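Local coordinates for protein aldo-keto reductase AKR2E4 (Bombyx mori, PDB 3WCZ) that reduces 3-dehydroecdysone in the silkworm with NADPH as cosubstrate, and may take part in the regulation of molting, at residues N184-Q189 and F209-S214; G142-R147 and R153-S158; T23-A28 and D32-V37. One frame throughout, in Å; residues are numbered along the deposited sequence. Where two conformers were deposited one is given.

Contact 1: N184-Q189 and F209-S214; sequences NPTNTQ and FGFVVS. With NAP (NADP nicotinamide-adenine-dinucleotide phosphate), chain B; EDO (1,2-ethanediol), chain F.
Asn184 lays its carboxamide against the backbone of Gly210, with CG 3.5 Å from Gly210 CA and the nitrogen ND2 close to the same carbon. Two things allow this: a chi1 of 53° turns Asn184 CG in between its own backbone N and carbonyl carbon, and Gly210, with a positive phi of 56°, has no side chain to stand in the way. The amide spends its polarity on other partners, since ND2 is hydrogen-bonded to Ser207 O and Glu182 OE2.

Thr186 meets Phe211 at about a right angle: its hydroxyl OG1 comes to the edge of the ring, in the ring plane, 3.6 Å from Phe211 CD2. A water bridges the same pair, donating to Thr186 OG1 at 2.7 Å and accepting from Phe211 N at 2.9 Å. Beyond the two segments, the Phe211 ring packs edge-to-face with His292.

The side chain of Phe209 sets off away from 184-189, and its ring ends beside the adenine. One face of its ring looks at the adenine, with NADP C4A 4.2 Å above the ring plane toward the rim, and Phe209 CE2 reaches NADP N7A at 3.3 Å. Its backbone N gives a weak but fairly straight hydrogen bond (163°) to the phosphate oxygen O2A, 3.4 Å away, while Val213 CG1 touches O4B of the adenosine ribose at 3.5 Å. An alanine at Phe209 would strip this ring from beside the adenine, which would probably open a gap there and leave the base freer to shift.

No direct hydrogen bond joins the two segments, so the loops after strands 178-182 and 202-206 of the barrel meet through van der Waals contact and one shared water, and from the second loop Phe209 and Val213 face the adenosine half of NADP.

Contact 2: G142-R147 and R153-S158; sequences GMQDAR and RSIGVS
Gln144, whose CG lies 4.0 Å from Ile155 CD1, has its side-chain oxygen OE1 gripped by two weak hydrogen bonds from backbone nitrogens, those of Tyr173 and Ile174. The side chain runs out extended beyond CG and crosses Ile155 at about a right angle; CG touches the isoleucine and the amide end goes on to the neighbouring loop.

Ile155 carries most of the contact. With a chi1 of 54°, its CG1 branch sits between the backbone N and the carbonyl carbon, and CD1 is carried up to the helix backbone. There CD1 meets Met143 CB at 3.9 Å, while the other branch, CG2, comes within 3.5 Å of Met143 O. That oxygen keeps its helical bond from Arg147 N at 3.1 Å. Ile155 CG2 also rests against Arg147 CB, 4.1 Å away.

Met143 folds back at both chi2 and chi3, which brings its methyl CE to 3.9 Å from Gly156 O, alongside the strand. At the other end, Arg147 sends NH1 to within 3.0 Å of Arg153 O, yet the angle is too poor for a hydrogen bond. The charge of Arg147 has a long, weak ion pair with Asp12, and that same aspartate is hydrogen-bonded to Ser154 OG.

Helix 142-147 and strand 155-158 run roughly antiparallel, their directions 145° apart and the axes of the two short segments 9.0 Å apart at closest. This is the helix-then-strand step of a TIM barrel: helix 136-148 covers the outside of strand 152-158, at whose far end Ser158 hydrogen-bonds the carboxamide oxygen O7N of NADP.

Contact 3: T23-A28 and D32-V37; sequences TGRGTA and DSIDEV. With NAP (NADP nicotinamide-adenine-dinucleotide phosphate), chain B.
The guanidinium of Arg25 is sandwiched between two aliphatic groups, with oxygens at its rim, of which Glu36 OE2 is bonded. Ala28 CB lies 3.4 Å above the plane, over its centre, and on the opposite face Val37 CG2 stands 3.3 Å off it, displaced toward the rim. Glu36 OE2 and the carbonyl of Asp32 occupy the edge. This is the cofactor-binding loop that follows the first strand of the TIM barrel, folded back on the start of helix 35-46.

Glu36 supplies the negative charge. Its OE2 alone takes both end nitrogens of Arg25, NH1 at 2.7 Å and NH2 at 2.8 Å, in a salt bridge of two bonds to one atom. The oxygen lies in the guanidinium plane, but the carboxylate is turned 82° from that plane and is approached on its anti side, from some 22 to 29° out of the carboxylate plane. The second oxygen, OE1, has a weak hydrogen bond to Thr261 OG1, a weak tie between Glu36 and another residue of the NADP site.

Arg25 reaches its place by doubling back, with bends at chi2 and chi3, which let it curl over Ala28 within the type I turn from Arg25 to Ala28. The two bonds and two covered faces should fix the rotation of the group. Asp32, whose CB meets Ala28 CB at 4.2 Å, turns its carboxylate to Lys29 N instead.

Nearer the strand, Thr23 CB touches Val37 CG1 at 4.0 Å, while Thr23 OG1 is hydrogen-bonded to Asp53 O. The loop pinned in this way faces NADP with its other side, where Thr23 N makes a weak bond to O2D of the nicotinamide ribose. On the same sugar, NADP O3D accepts a hydrogen bond of 2.8 Å from Gly24 N.

From the N terminus the three contacts follow one another in series, with none nested or crossed. Contact 3 closes first, folding the loop after strand 21-22 onto the start of helix 35-46. Contact 2 closes the short turn between helix 136-148 and strand 152-158. Contact 1 comes last and spans helix 190-198 and strand 202-206, bringing together the loops after two neighbouring barrel strands. Contacts 1 and 3 both touch NADP and come within about 5 Å of each other at their nearest atoms; contacts 1 and 2 lie on opposite sides of the chain's centre, with centres 28 Å apart, and contact 2 joins the cofactor site through Ser158.

Contact 1: N184-Q189 and F209-S214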
loop_
_atom_site.group_PDB
_atom_site.type_symbol
_atom_site.label_atom_id
_atom_site.label_comp_id
_atom_site.label_asym_id
_atom_site.label_seq_id
_atom_site.Cartn_x
_atom_site.Cartn_y
_atom_site.Cartn_z
ATOM N N ASN A 184 0.248 1.078 11.574
ATOM C CA ASN A 184 -1.032 1.215 12.258
ATOM C C ASN A 184 -0.703 1.339 13.757
ATOM O O ASN A 184 0.469 1.309 14.134
ATOM C CB ASN A 184 -1.955 0.030 11.928
ATOM C CG ASN A 184 -1.291 -1.300 12.187
ATOM O OD1 ASN A 184 -0.736 -1.518 13.277
ATOM N ND2 ASN A 184 -1.280 -2.173 11.185
ATOM N N PRO A 185 -1.727 1.517 14.624
ATOM C CA PRO A 185 -1.360 1.904 15.995
ATOM C C PRO A 185 -0.613 0.851 16.788
ATOM O O PRO A 185 0.137 1.192 17.710
ATOM C CB PRO A 185 -2.725 2.201 16.659
ATOM C CG PRO A 185 -3.594 2.664 15.501
ATOM C CD PRO A 185 -3.148 1.778 14.330
ATOM N N THR A 186 -0.820 -0.406 16.451
ATOM C CA THR A 186 -0.134 -1.488 17.159
ATOM C C THR A 186 1.158 -1.964 16.473
ATOM O O THR A 186 1.857 -2.848 17.002
ATOM C CB THR A 186 -1.088 -2.667 17.448
ATOM O OG1 THR A 186 -1.958 -2.906 16.336
ATOM C CG2 THR A 186 -1.949 -2.333 18.632
ATOM N N ASN A 187 1.487 -1.347 15.342
ATOM C CA ASN A 187 2.718 -1.683 14.598
ATOM C C ASN A 187 3.172 -0.402 13.909
ATOM O O ASN A 187 2.946 -0.196 12.706
ATOM C CB ASN A 187 2.487 -2.809 13.598
ATOM C CG ASN A 187 3.786 -3.399 13.053
ATOM O OD1 ASN A 187 4.464 -4.137 13.754
ATOM N ND2 ASN A 187 4.126 -3.095 11.804
ATOM N N THR A 188 3.777 0.487 14.676
ATOM C CA THR A 188 3.961 1.857 14.237
ATOM C C THR A 188 5.226 2.092 13.389
ATOM O O THR A 188 5.351 3.124 12.715
ATOM C CB THR A 188 3.978 2.807 15.426
ATOM O OG1 THR A 188 5.024 2.412 16.312
ATOM C CG2 THR A 188 2.661 2.803 16.165
ATOM N N GLN A 189 6.164 1.146 13.447
ATOM C CA GLN A 189 7.400 1.174 12.654
ATOM C C GLN A 189 8.073 2.538 12.652
ATOM O O GLN A 189 8.499 3.046 11.593
ATOM C CB GLN A 189 7.177 0.688 11.207
ATOM C CG GLN A 189 6.495 -0.669 11.137
ATOM C CD GLN A 189 7.019 -1.559 10.045
ATOM O OE1 GLN A 189 8.239 -1.762 9.916
ATOM N NE2 GLN A 189 6.131 -2.140 9.293
ATOM N N PHE A 209 -5.802 0.133 9.357
ATOM C CA PHE A 209 -6.734 0.054 10.472
ATOM C C PHE A 209 -6.260 -0.899 11.563
ATOM O O PHE A 209 -6.903 -0.986 12.633
ATOM C CB PHE A 209 -8.132 -0.309 9.983
ATOM C CG PHE A 209 -8.740 0.739 9.082
ATOM C CD1 PHE A 209 -8.943 2.037 9.537
ATOM C CD2 PHE A 209 -9.086 0.442 7.789
ATOM C CE1 PHE A 209 -9.516 2.981 8.694
ATOM C CE2 PHE A 209 -9.674 1.349 6.974
ATOM C CZ PHE A 209 -9.884 2.622 7.412
ATOM N N GLY A 210 -5.151 -1.600 11.357
ATOM C CA GLY A 210 -4.588 -2.429 12.410
ATOM C C GLY A 210 -5.607 -3.438 12.915
ATOM O O GLY A 210 -6.374 -3.989 12.146
ATOM N N PHE A 211 -5.618 -3.667 14.219
ATOM C CA PHE A 211 -6.574 -4.583 14.831
ATOM C C PHE A 211 -7.792 -3.840 15.365
ATOM O O PHE A 211 -8.588 -4.413 16.126
ATOM C CB PHE A 211 -5.906 -5.401 15.957
ATOM C CG PHE A 211 -4.887 -6.385 15.474
ATOM C CD1 PHE A 211 -5.281 -7.645 15.043
ATOM C CD2 PHE A 211 -3.533 -6.078 15.462
ATOM C CE1 PHE A 211 -4.356 -8.563 14.597
ATOM C CE2 PHE A 211 -2.593 -7.000 15.015
ATOM C CZ PHE A 211 -3.008 -8.239 14.604
ATOM N N VAL A 212 -7.993 -2.593 14.964
ATOM C CA VAL A 212 -9.203 -1.872 15.348
ATOM C C VAL A 212 -10.399 -2.410 14.576
ATOM O O VAL A 212 -11.545 -2.346 15.058
ATOM C CB VAL A 212 -9.063 -0.371 15.129
ATOM C CG1 VAL A 212 -10.291 0.352 15.679
ATOM C CG2 VAL A 212 -7.804 0.147 15.815
ATOM N N VAL A 213 -10.146 -2.986 13.413
ATOM C CA VAL A 213 -11.147 -3.713 12.635
ATOM C C VAL A 213 -10.897 -5.208 12.812
ATOM O O VAL A 213 -9.804 -5.637 13.192
ATOM C CB VAL A 213 -11.075 -3.359 11.115
ATOM C CG1 VAL A 213 -11.365 -1.913 10.917
ATOM C CG2 VAL A 213 -9.698 -3.749 10.494
ATOM N N SER A 214 -11.907 -6.025 12.518
ATOM C CA SER A 214 -11.782 -7.460 12.721
ATOM C C SER A 214 -10.741 -8.091 11.801
ATOM O O SER A 214 -10.706 -7.786 10.603
ATOM C CB SER A 214 -13.136 -8.134 12.490
ATOM O OG SER A 214 -13.003 -9.530 12.708
HETATM P PA NAP B . -7.361 -2.379 6.103
HETATM O O1A NAP B . -7.560 -1.304 5.117
HETATM O O2A NAP B . -6.348 -2.334 7.139
HETATM O O5B NAP B . -8.690 -2.852 6.770
HETATM C C5B NAP B . -9.823 -3.142 6.008
HETATM C C4B NAP B . -11.054 -3.487 6.832
HETATM O O4B NAP B . -11.540 -2.300 7.488
HETATM C C3B NAP B . -12.195 -4.079 6.098
HETATM O O3B NAP B . -12.770 -5.049 6.940
HETATM C C2B NAP B . -13.074 -2.943 5.885
HETATM O O2B NAP B . -14.434 -3.283 5.700
HETATM C C1B NAP B . -12.889 -2.118 7.131
HETATM N N9A NAP B . -13.080 -0.688 7.005
HETATM C C8A NAP B . -12.659 0.074 5.974
HETATM N N7A NAP B . -12.876 1.353 6.203
HETATM C C5A NAP B . -13.474 1.453 7.432
HETATM C C6A NAP B . -13.932 2.530 8.197
HETATM N N6A NAP B . -13.886 3.864 7.781
HETATM N N1A NAP B . -14.476 2.233 9.390
HETATM C C2A NAP B . -14.550 0.975 9.822
HETATM N N3A NAP B . -14.110 -0.085 9.122
HETATM C C4A NAP B . -13.557 0.163 7.924
HETATM O O3 NAP B . -7.113 -3.720 5.227
HETATM P PN NAP B . -5.912 -4.508 4.538
HETATM O O1N NAP B . -6.513 -5.130 3.331
HETATM O O2N NAP B . -5.284 -5.377 5.570
HETATM O O5D NAP B . -4.820 -3.430 4.124
HETATM C C5D NAP B . -5.115 -2.426 3.212
HETATM C C4D NAP B . -4.452 -2.566 1.835
HETATM O O4D NAP B . -3.041 -2.487 1.933
HETATM C C3D NAP B . -4.680 -3.878 1.157
HETATM O O3D NAP B . -6.002 -4.026 0.679
HETATM C C2D NAP B . -3.645 -3.867 0.146
HETATM O O2D NAP B . -3.974 -2.994 -0.898
HETATM C C1D NAP B . -2.468 -3.348 0.942
HETATM N N1N NAP B . -1.595 -4.316 1.616
HETATM C C2N NAP B . -0.357 -4.553 1.143
HETATM C C3N NAP B . 0.465 -5.445 1.783
HETATM C C7N NAP B . 1.829 -5.611 1.228
HETATM O O7N NAP B . 2.379 -4.736 0.517
HETATM N N7N NAP B . 2.513 -6.695 1.646
HETATM C C4N NAP B . 0.016 -6.184 2.894
HETATM C C5N NAP B . -1.267 -5.921 3.393
HETATM C C6N NAP B . -2.033 -4.978 2.720
HETATM P P2B NAP B . -15.275 -2.808 4.422
HETATM O O1X NAP B . -16.643 -3.489 4.630
HETATM O O2X NAP B . -15.411 -1.350 4.486
HETATM O O3X NAP B . -14.551 -3.310 3.198
HETATM C C1 EDO F . 9.483 -3.915 7.528
HETATM O O1 EDO F . 8.683 -4.050 8.716
HETATM C C2 EDO F . 9.486 -5.207 6.770
HETATM O O2 EDO F . 8.148 -5.674 6.540
HETATM O O HOH W 1 -4.383 -1.726 15.913
#

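Contact 2: G142-R147 and R153-S158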
loop_
_atom_site.group_PDB
_atom_site.type_symbol
_atom_site.label_atom_id
_atom_site.label_comp_id
_atom_site.label_asym_id
_atom_site.label_seq_id
_atom_site.Cartn_x
_atom_site.Cartn_y
_atom_site.Cartn_z
ATOM N N GLY A 142 15.932 -5.595 -12.768
ATOM C CA GLY A 142 14.781 -5.796 -13.625
ATOM C C GLY A 142 13.784 -4.646 -13.470
ATOM O O GLY A 142 13.145 -4.256 -14.436
ATOM N N MET A 143 13.614 -4.150 -12.240
ATOM C CA MET A 143 12.749 -3.002 -11.984
ATOM C C MET A 143 13.271 -1.766 -12.718
ATOM O O MET A 143 12.478 -1.029 -13.320
ATOM C CB MET A 143 12.619 -2.707 -10.485
ATOM C CG MET A 143 12.026 -3.863 -9.677
ATOM S SD MET A 143 10.292 -4.287 -10.025
ATOM C CE MET A 143 9.487 -2.946 -9.141
ATOM N N GLN A 144 14.588 -1.536 -12.661
ATOM C CA GLN A 144 15.216 -0.415 -13.362
ATOM C C GLN A 144 14.971 -0.539 -14.853
ATOM O O GLN A 144 14.676 0.446 -15.513
ATOM C CB GLN A 144 16.715 -0.334 -13.014
ATOM C CG GLN A 144 16.952 0.112 -11.583
ATOM C CD GLN A 144 18.373 0.044 -11.104
ATOM O OE1 GLN A 144 18.763 0.836 -10.210
ATOM N NE2 GLN A 144 19.180 -0.823 -11.700
ATOM N N ASP A 145 15.039 -1.756 -15.375
ATOM C CA ASP A 145 14.744 -1.996 -16.788
ATOM C C ASP A 145 13.282 -1.653 -17.144
ATOM O O ASP A 145 13.019 -1.023 -18.169
ATOM C CB ASP A 145 15.005 -3.461 -17.161
ATOM C CG ASP A 145 16.475 -3.872 -17.074
ATOM O OD1 ASP A 145 17.366 -3.011 -17.052
ATOM O OD2 ASP A 145 16.691 -5.108 -17.015
ATOM N N ALA A 146 12.335 -2.077 -16.308
ATOM C CA ALA A 146 10.927 -1.769 -16.562
ATOM C C ALA A 146 10.691 -0.266 -16.601
ATOM O O ALA A 146 9.900 0.200 -17.419
ATOM C CB ALA A 146 10.048 -2.388 -15.522
ATOM N N ARG A 147 11.371 0.479 -15.730
ATOM C CA ARG A 147 11.262 1.935 -15.732
ATOM C C ARG A 147 11.869 2.515 -17.022
ATOM O O ARG A 147 11.262 3.382 -17.661
ATOM C CB ARG A 147 11.972 2.493 -14.509
ATOM C CG ARG A 147 11.871 4.002 -14.322
ATOM C CD ARG A 147 12.998 4.392 -13.333
ATOM N NE ARG A 147 13.574 5.732 -13.508
ATOM C CZ ARG A 147 12.902 6.827 -13.177
ATOM N NH1 ARG A 147 11.651 6.717 -12.729
ATOM N NH2 ARG A 147 13.455 8.021 -13.314
ATOM N N ARG A 153 6.302 4.020 -14.495
ATOM C CA ARG A 153 6.757 5.401 -14.369
ATOM C C ARG A 153 7.699 5.544 -13.189
ATOM O O ARG A 153 8.717 6.247 -13.267
ATOM C CB ARG A 153 5.578 6.347 -14.189
ATOM C CG ARG A 153 4.651 6.417 -15.375
ATOM C CD ARG A 153 5.220 7.231 -16.519
ATOM N NE ARG A 153 4.230 7.399 -17.583
ATOM C CZ ARG A 153 4.197 6.699 -18.712
ATOM N NH1 ARG A 153 5.112 5.755 -18.977
ATOM N NH2 ARG A 153 3.243 6.952 -19.591
ATOM N N SER A 154 7.357 4.886 -12.089
ATOM C CA SER A 154 8.176 4.860 -10.873
ATOM C C SER A 154 8.300 3.436 -10.352
ATOM O O SER A 154 7.434 2.609 -10.602
ATOM C CB SER A 154 7.533 5.694 -9.757
ATOM O OG SER A 154 7.429 7.064 -10.125
ATOM N N ILE A 155 9.370 3.188 -9.609
ATOM C CA ILE A 155 9.645 1.886 -9.040
ATOM C C ILE A 155 9.949 2.004 -7.556
ATOM O O ILE A 155 10.553 2.965 -7.097
ATOM C CB ILE A 155 10.796 1.137 -9.796
ATOM C CG1 ILE A 155 12.072 1.992 -9.889
ATOM C CG2 ILE A 155 10.299 0.699 -11.166
ATOM C CD1 ILE A 155 13.226 1.180 -10.466
ATOM N N GLY A 156 9.485 1.018 -6.786
ATOM C CA GLY A 156 9.761 0.972 -5.362
ATOM C C GLY A 156 9.687 -0.441 -4.826
ATOM O O GLY A 156 9.701 -1.431 -5.584
ATOM N N VAL A 157 9.649 -0.534 -3.504
ATOM C CA VAL A 157 9.672 -1.824 -2.846
ATOM C C VAL A 157 8.606 -1.895 -1.764
ATOM O O VAL A 157 7.961 -0.883 -1.422
ATOM C CB VAL A 157 11.086 -2.116 -2.252
ATOM C CG1 VAL A 157 12.125 -2.170 -3.356
ATOM C CG2 VAL A 157 11.462 -1.104 -1.136
ATOM N N SER A 158 8.430 -3.090 -1.216
ATOM C CA SER A 158 7.476 -3.294 -0.139
ATOM C C SER A 158 8.072 -4.328 0.811
ATOM O O SER A 158 8.778 -5.258 0.375
ATOM C CB SER A 158 6.162 -3.783 -0.747
ATOM O OG SER A 158 5.127 -3.928 0.212
#

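Contact 3: T23-A28 and D32-V37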
loop_
_atom_site.group_PDB
_atom_site.type_symbol
_atom_site.label_atom_id
_atom_site.label_comp_id
_atom_site.label_asym_id
_atom_site.label_seq_id
_atom_site.Cartn_x
_atom_site.Cartn_y
_atom_site.Cartn_z
ATOM N N THR A 23 -6.920 -3.003 -2.455
ATOM C CA THR A 23 -7.667 -4.066 -3.131
ATOM C C THR A 23 -7.177 -5.445 -2.756
ATOM O O THR A 23 -7.522 -6.430 -3.426
ATOM C CB THR A 23 -7.668 -3.888 -4.661
ATOM O OG1 THR A 23 -6.351 -4.086 -5.204
ATOM C CG2 THR A 23 -8.193 -2.501 -5.070
ATOM N N GLY A 24 -6.420 -5.559 -1.680
ATOM C CA GLY A 24 -6.121 -6.873 -1.137
ATOM C C GLY A 24 -7.380 -7.455 -0.527
ATOM O O GLY A 24 -8.307 -6.723 -0.104
ATOM N N ARG A 25 -7.426 -8.784 -0.452
ATOM C CA ARG A 25 -8.634 -9.490 -0.065
ATOM C C ARG A 25 -8.530 -10.165 1.295
ATOM O O ARG A 25 -9.398 -10.981 1.641
ATOM C CB ARG A 25 -8.944 -10.570 -1.096
ATOM C CG ARG A 25 -8.974 -10.069 -2.522
ATOM C CD ARG A 25 -10.093 -9.110 -2.687
ATOM N NE ARG A 25 -11.395 -9.781 -2.666
ATOM C CZ ARG A 25 -12.517 -9.243 -2.186
ATOM N NH1 ARG A 25 -12.524 -8.002 -1.635
ATOM N NH2 ARG A 25 -13.639 -9.969 -2.239
ATOM N N GLY A 26 -7.507 -9.835 2.076
ATOM C CA GLY A 26 -7.343 -10.442 3.387
ATOM C C GLY A 26 -8.548 -10.289 4.310
ATOM O O GLY A 26 -8.815 -11.156 5.141
ATOM N N THR A 27 -9.303 -9.206 4.173
ATOM C CA THR A 27 -10.444 -8.979 5.049
ATOM C C THR A 27 -11.770 -9.397 4.419
ATOM O O THR A 27 -12.824 -9.209 5.032
ATOM C CB THR A 27 -10.539 -7.510 5.467
ATOM O OG1 THR A 27 -10.829 -6.686 4.329
ATOM C CG2 THR A 27 -9.254 -7.044 6.146
ATOM N N ALA A 28 -11.717 -9.939 3.207
ATOM C CA ALA A 28 -12.966 -10.248 2.506
ATOM C C ALA A 28 -13.720 -11.353 3.246
ATOM O O ALA A 28 -13.137 -12.344 3.666
ATOM C CB ALA A 28 -12.691 -10.623 1.059
ATOM N N ASP A 32 -18.417 -12.061 0.387
ATOM C CA ASP A 32 -17.833 -11.049 -0.491
ATOM C C ASP A 32 -17.221 -11.679 -1.756
ATOM O O ASP A 32 -16.191 -12.353 -1.684
ATOM C CB ASP A 32 -16.766 -10.250 0.276
ATOM C CG ASP A 32 -17.358 -9.409 1.410
ATOM O OD1 ASP A 32 -18.584 -9.149 1.392
ATOM O OD2 ASP A 32 -16.596 -8.988 2.317
ATOM N N SER A 33 -17.866 -11.473 -2.904
ATOM C CA SER A 33 -17.361 -12.016 -4.162
ATOM C C SER A 33 -16.403 -11.013 -4.778
ATOM O O SER A 33 -16.497 -9.812 -4.511
ATOM C CB SER A 33 -18.483 -12.320 -5.157
ATOM O OG SER A 33 -18.735 -11.211 -6.004
ATOM N N ILE A 34 -15.519 -11.503 -5.632
ATOM C CA ILE A 34 -14.421 -10.681 -6.115
ATOM C C ILE A 34 -14.909 -9.497 -6.966
ATOM O O ILE A 34 -14.205 -8.479 -7.077
ATOM C CB ILE A 34 -13.385 -11.538 -6.857
ATOM C CG1 ILE A 34 -12.004 -10.873 -6.830
ATOM C CG2 ILE A 34 -13.852 -11.839 -8.266
ATOM C CD1 ILE A 34 -10.885 -11.859 -7.172
ATOM N N ASP A 35 -16.101 -9.580 -7.555
ATOM C CA ASP A 35 -16.625 -8.465 -8.340
ATOM C C ASP A 35 -16.768 -7.215 -7.490
ATOM O O ASP A 35 -16.796 -6.095 -8.024
ATOM C CB ASP A 35 -17.973 -8.841 -8.969
ATOM C CG ASP A 35 -18.471 -7.798 -9.960
ATOM O OD1 ASP A 35 -17.737 -7.508 -10.935
ATOM O OD2 ASP A 35 -19.583 -7.269 -9.764
ATOM N N GLU A 36 -16.871 -7.371 -6.171
ATOM C CA GLU A 36 -16.955 -6.183 -5.321
ATOM C C GLU A 36 -15.712 -5.299 -5.435
ATOM O O GLU A 36 -15.779 -4.118 -5.123
ATOM C CB GLU A 36 -17.165 -6.561 -3.856
ATOM C CG GLU A 36 -15.929 -7.207 -3.209
ATOM C CD GLU A 36 -16.066 -7.378 -1.702
ATOM O OE1 GLU A 36 -17.117 -6.964 -1.145
ATOM O OE2 GLU A 36 -15.122 -7.935 -1.085
ATOM N N VAL A 37 -14.597 -5.849 -5.877
ATOM C CA VAL A 37 -13.395 -5.052 -6.071
ATOM C C VAL A 37 -13.573 -4.129 -7.268
ATOM O O VAL A 37 -13.167 -2.977 -7.220
ATOM C CB VAL A 37 -12.163 -5.970 -6.252
ATOM C CG1 VAL A 37 -10.941 -5.160 -6.645
ATOM C CG2 VAL A 37 -11.894 -6.773 -4.970
HETATM P PA NAP B . -7.361 -2.379 6.103
HETATM O O1A NAP B . -7.560 -1.304 5.117
HETATM O O2A NAP B . -6.348 -2.334 7.139
HETATM O O5B NAP B . -8.690 -2.852 6.770
HETATM C C5B NAP B . -9.823 -3.142 6.008
HETATM C C4B NAP B . -11.054 -3.487 6.832
HETATM O O4B NAP B . -11.540 -2.300 7.488
HETATM C C3B NAP B . -12.195 -4.079 6.098
HETATM O O3B NAP B . -12.770 -5.049 6.940
HETATM C C2B NAP B . -13.074 -2.943 5.885
HETATM O O2B NAP B . -14.434 -3.283 5.700
HETATM C C1B NAP B . -12.889 -2.118 7.131
HETATM N N9A NAP B . -13.080 -0.688 7.005
HETATM C C8A NAP B . -12.659 0.074 5.974
HETATM N N7A NAP B . -12.876 1.353 6.203
HETATM C C5A NAP B . -13.474 1.453 7.432
HETATM C C6A NAP B . -13.932 2.530 8.197
HETATM N N6A NAP B . -13.886 3.864 7.781
HETATM N N1A NAP B . -14.476 2.233 9.390
HETATM C C2A NAP B . -14.550 0.975 9.822
HETATM N N3A NAP B . -14.110 -0.085 9.122
HETATM C C4A NAP B . -13.557 0.163 7.924
HETATM O O3 NAP B . -7.113 -3.720 5.227
HETATM P PN NAP B . -5.912 -4.508 4.538
HETATM O O1N NAP B . -6.513 -5.130 3.331
HETATM O O2N NAP B . -5.284 -5.377 5.570
HETATM O O5D NAP B . -4.820 -3.430 4.124
HETATM C C5D NAP B . -5.115 -2.426 3.212
HETATM C C4D NAP B . -4.452 -2.566 1.835
HETATM O O4D NAP B . -3.041 -2.487 1.933
HETATM C C3D NAP B . -4.680 -3.878 1.157
HETATM O O3D NAP B . -6.002 -4.026 0.679
HETATM C C2D NAP B . -3.645 -3.867 0.146
HETATM O O2D NAP B . -3.974 -2.994 -0.898
HETATM C C1D NAP B . -2.468 -3.348 0.942
HETATM N N1N NAP B . -1.595 -4.316 1.616
HETATM C C2N NAP B . -0.357 -4.553 1.143
HETATM C C3N NAP B . 0.465 -5.445 1.783
HETATM C C7N NAP B . 1.829 -5.611 1.228
HETATM O O7N NAP B . 2.379 -4.736 0.517
HETATM N N7N NAP B . 2.513 -6.695 1.646
HETATM C C4N NAP B . 0.016 -6.184 2.894
HETATM C C5N NAP B . -1.267 -5.921 3.393
HETATM C C6N NAP B . -2.033 -4.978 2.720
HETATM P P2B NAP B . -15.275 -2.808 4.422
HETATM O O1X NAP B . -16.643 -3.489 4.630
HETATM O O2X NAP B . -15.411 -1.350 4.486
HETATM O O3X NAP B . -14.551 -3.310 3.198
#